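Local coordinates for protein beta-N-acetylhexosaminidase (Thermotoga neapolitana, PDB 5BZA) that probably hydrolyses terminal non-reducing N-acetyl-D-hexosamine residues from N-acetyl-beta-D-hexosaminides, as a member of glycoside hydrolase family 3, at residues K7-G12 against I273-F278. Residues are numbered along the deposited sequence; the frame is centred on the assembly and turned at random.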
loop_
_atom_site.group_PDB
_atom_site.type_symbol
_atom_site.label_atom_id
_atom_site.label_comp_id
_atom_site.label_asym_id
_atom_site.label_seq_id
_atom_site.Cartn_x
_atom_site.Cartn_y
_atom_site.Cartn_z
ATOM N N LYS B 7 11.986 16.531 -23.380
ATOM C CA LYS B 7 11.368 17.251 -22.275
ATOM C C LYS B 7 9.931 17.673 -22.593
ATOM O O LYS B 7 9.141 17.941 -21.698
ATOM C CB LYS B 7 12.244 18.435 -21.880
ATOM C CG LYS B 7 13.539 17.899 -21.256
ATOM C CD LYS B 7 14.458 18.932 -20.665
ATOM C CE LYS B 7 15.676 18.215 -20.095
ATOM N NZ LYS B 7 16.687 19.133 -19.508
ATOM N N LEU B 8 9.564 17.669 -23.860
ATOM C CA LEU B 8 8.210 18.074 -24.186
ATOM C C LEU B 8 7.265 16.875 -24.221
ATOM O O LEU B 8 6.147 16.978 -24.733
ATOM C CB LEU B 8 8.169 18.817 -25.535
ATOM C CG LEU B 8 8.340 20.343 -25.470
ATOM C CD1 LEU B 8 9.645 20.697 -24.797
ATOM C CD2 LEU B 8 8.214 21.031 -26.851
ATOM N N PHE B 9 7.690 15.751 -23.648
ATOM C CA PHE B 9 6.841 14.559 -23.660
ATOM C C PHE B 9 6.679 13.907 -22.305
ATOM O O PHE B 9 7.635 13.802 -21.535
ATOM C CB PHE B 9 7.376 13.531 -24.649
ATOM C CG PHE B 9 7.239 13.988 -26.066
ATOM C CD1 PHE B 9 6.004 13.927 -26.700
ATOM C CD2 PHE B 9 8.333 14.509 -26.757
ATOM C CE1 PHE B 9 5.870 14.367 -27.984
ATOM C CE2 PHE B 9 8.200 14.944 -28.062
ATOM C CZ PHE B 9 6.973 14.877 -28.674
ATOM N N PHE B 10 5.452 13.455 -22.065
ATOM C CA PHE B 10 5.057 12.779 -20.859
ATOM C C PHE B 10 4.461 11.462 -21.326
ATOM O O PHE B 10 3.437 11.477 -22.007
ATOM C CB PHE B 10 4.017 13.587 -20.065
ATOM C CG PHE B 10 4.158 13.427 -18.562
ATOM C CD1 PHE B 10 4.023 12.154 -17.965
ATOM C CD2 PHE B 10 4.396 14.538 -17.744
ATOM C CE1 PHE B 10 4.135 11.991 -16.574
ATOM C CE2 PHE B 10 4.525 14.377 -16.340
ATOM C CZ PHE B 10 4.394 13.095 -15.760
ATOM N N CYS B 11 5.083 10.327 -20.994
ATOM C CA CYS B 11 4.616 9.028 -21.550
ATOM C C CYS B 11 4.055 8.032 -20.545
ATOM O O CYS B 11 4.657 7.781 -19.506
ATOM C CB CYS B 11 5.742 8.292 -22.313
ATOM S SG CYS B 11 6.607 9.219 -23.641
ATOM N N GLY B 12 2.947 7.416 -20.911
ATOM C CA GLY B 12 2.311 6.376 -20.134
ATOM C C GLY B 12 2.958 5.021 -20.432
ATOM O O GLY B 12 3.352 4.735 -21.585
ATOM N N ILE B 273 3.432 17.308 -23.986
ATOM C CA ILE B 273 2.483 16.420 -24.645
ATOM C C ILE B 273 2.375 15.070 -23.920
ATOM O O ILE B 273 3.367 14.368 -23.797
ATOM C CB ILE B 273 2.889 16.225 -26.086
ATOM C CG1 ILE B 273 2.771 17.597 -26.769
ATOM C CG2 ILE B 273 2.025 15.156 -26.705
ATOM C CD1 ILE B 273 3.379 17.708 -28.142
ATOM N N LEU B 274 1.177 14.735 -23.425
ATOM C CA LEU B 274 0.953 13.467 -22.749
ATOM C C LEU B 274 0.542 12.381 -23.765
ATOM O O LEU B 274 -0.401 12.572 -24.543
ATOM C CB LEU B 274 -0.100 13.637 -21.647
ATOM C CG LEU B 274 -0.479 12.397 -20.825
ATOM C CD1 LEU B 274 0.672 12.037 -19.842
ATOM C CD2 LEU B 274 -1.775 12.522 -20.060
ATOM N N LEU B 275 1.332 11.303 -23.845
ATOM C CA LEU B 275 0.988 10.087 -24.615
ATOM C C LEU B 275 0.571 8.977 -23.709
ATOM O O LEU B 275 1.274 8.714 -22.745
ATOM C CB LEU B 275 2.165 9.599 -25.433
ATOM C CG LEU B 275 2.707 10.686 -26.338
ATOM C CD1 LEU B 275 3.931 10.186 -27.049
ATOM C CD2 LEU B 275 1.564 11.111 -27.325
ATOM N N ASP B 276 -0.500 8.265 -24.021
ATOM C CA ASP B 276 -0.925 7.223 -23.104
ATOM C C ASP B 276 -0.212 5.909 -23.422
ATOM O O ASP B 276 -0.503 4.889 -22.800
ATOM C CB ASP B 276 -2.462 7.050 -23.088
ATOM C CG ASP B 276 -3.002 6.517 -24.380
ATOM O OD1 ASP B 276 -2.240 6.450 -25.356
ATOM O OD2 ASP B 276 -4.214 6.200 -24.440
ATOM N N ASN B 277 0.742 5.969 -24.352
ATOM C CA ASN B 277 1.500 4.815 -24.803
ATOM C C ASN B 277 2.921 5.203 -25.218
ATOM O O ASN B 277 3.096 5.898 -26.213
ATOM C CB ASN B 277 0.806 4.136 -25.974
ATOM C CG ASN B 277 1.404 2.786 -26.307
ATOM O OD1 ASN B 277 2.557 2.465 -25.931
ATOM N ND2 ASN B 277 0.633 1.974 -27.034
ATOM N N PHE B 278 3.929 4.718 -24.486
ATOM C CA PHE B 278 5.320 5.098 -24.758
ATOM C C PHE B 278 5.730 4.681 -26.156
ATOM O O PHE B 278 6.597 5.290 -26.772
ATOM C CB PHE B 278 6.273 4.467 -23.723
ATOM C CG PHE B 278 6.382 2.959 -23.827
ATOM C CD1 PHE B 278 5.447 2.133 -23.184
ATOM C CD2 PHE B 278 7.411 2.361 -24.574
ATOM C CE1 PHE B 278 5.538 0.733 -23.273
ATOM C CE2 PHE B 278 7.511 0.971 -24.660
ATOM C CZ PHE B 278 6.567 0.155 -24.021
#
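Leu8 and Ile273 begin a run of backbone hydrogen bonds that joins the first and last strands, 9-13 and 273-275, of the TIM barrel in this family 3 glycosidase. The strands run parallel, so Phe10 bonds through its N and its O to the two residues flanking Leu274, Ile273 and Leu275: Ile273 N gives to Leu8 O and Phe10 N to Ile273 O, then Leu275 N gives to Phe10 O at 2.8 Å, and Gly12 N reaches Leu275 O, also at 2.8 Å. Past the strand end the chain bends across toward Gly12, and Phe278 N makes a weak bond of 3.0 Å to Gly12 O. Having no side chain, Gly12 suits this spot, where its CA lies 4.2 Å from Asp276 O.

Side chains alternate between the two faces of the sheet. Phe9, Cys11, Ile273 and Leu275 face the outer helices, among them 281-293, and their apolar character suits that layer. Phe9 and Ile273 run alongside each other, with Phe9 CD1 3.9 Å from Ile273 CB. Cys11, a small residue in this layer, sets its CB 4.1 Å from Phe278 CB.

Phe10 and Leu274 project to the barrel interior, Leu274 close to the metal-binding Asp245. Leu274 CG stands opposite its own backbone N (chi1 180°), an orientation that brings CD1 to 3.7 Å from Phe10 CB, while the Phe10 ring reaches on to Phe112, their planes at about 55°. At the far end, the ring of Phe278 stacks with Phe13 and turns its edge to Gly12 O, which lies in the ring plane 3.7 Å from Phe278 CD1.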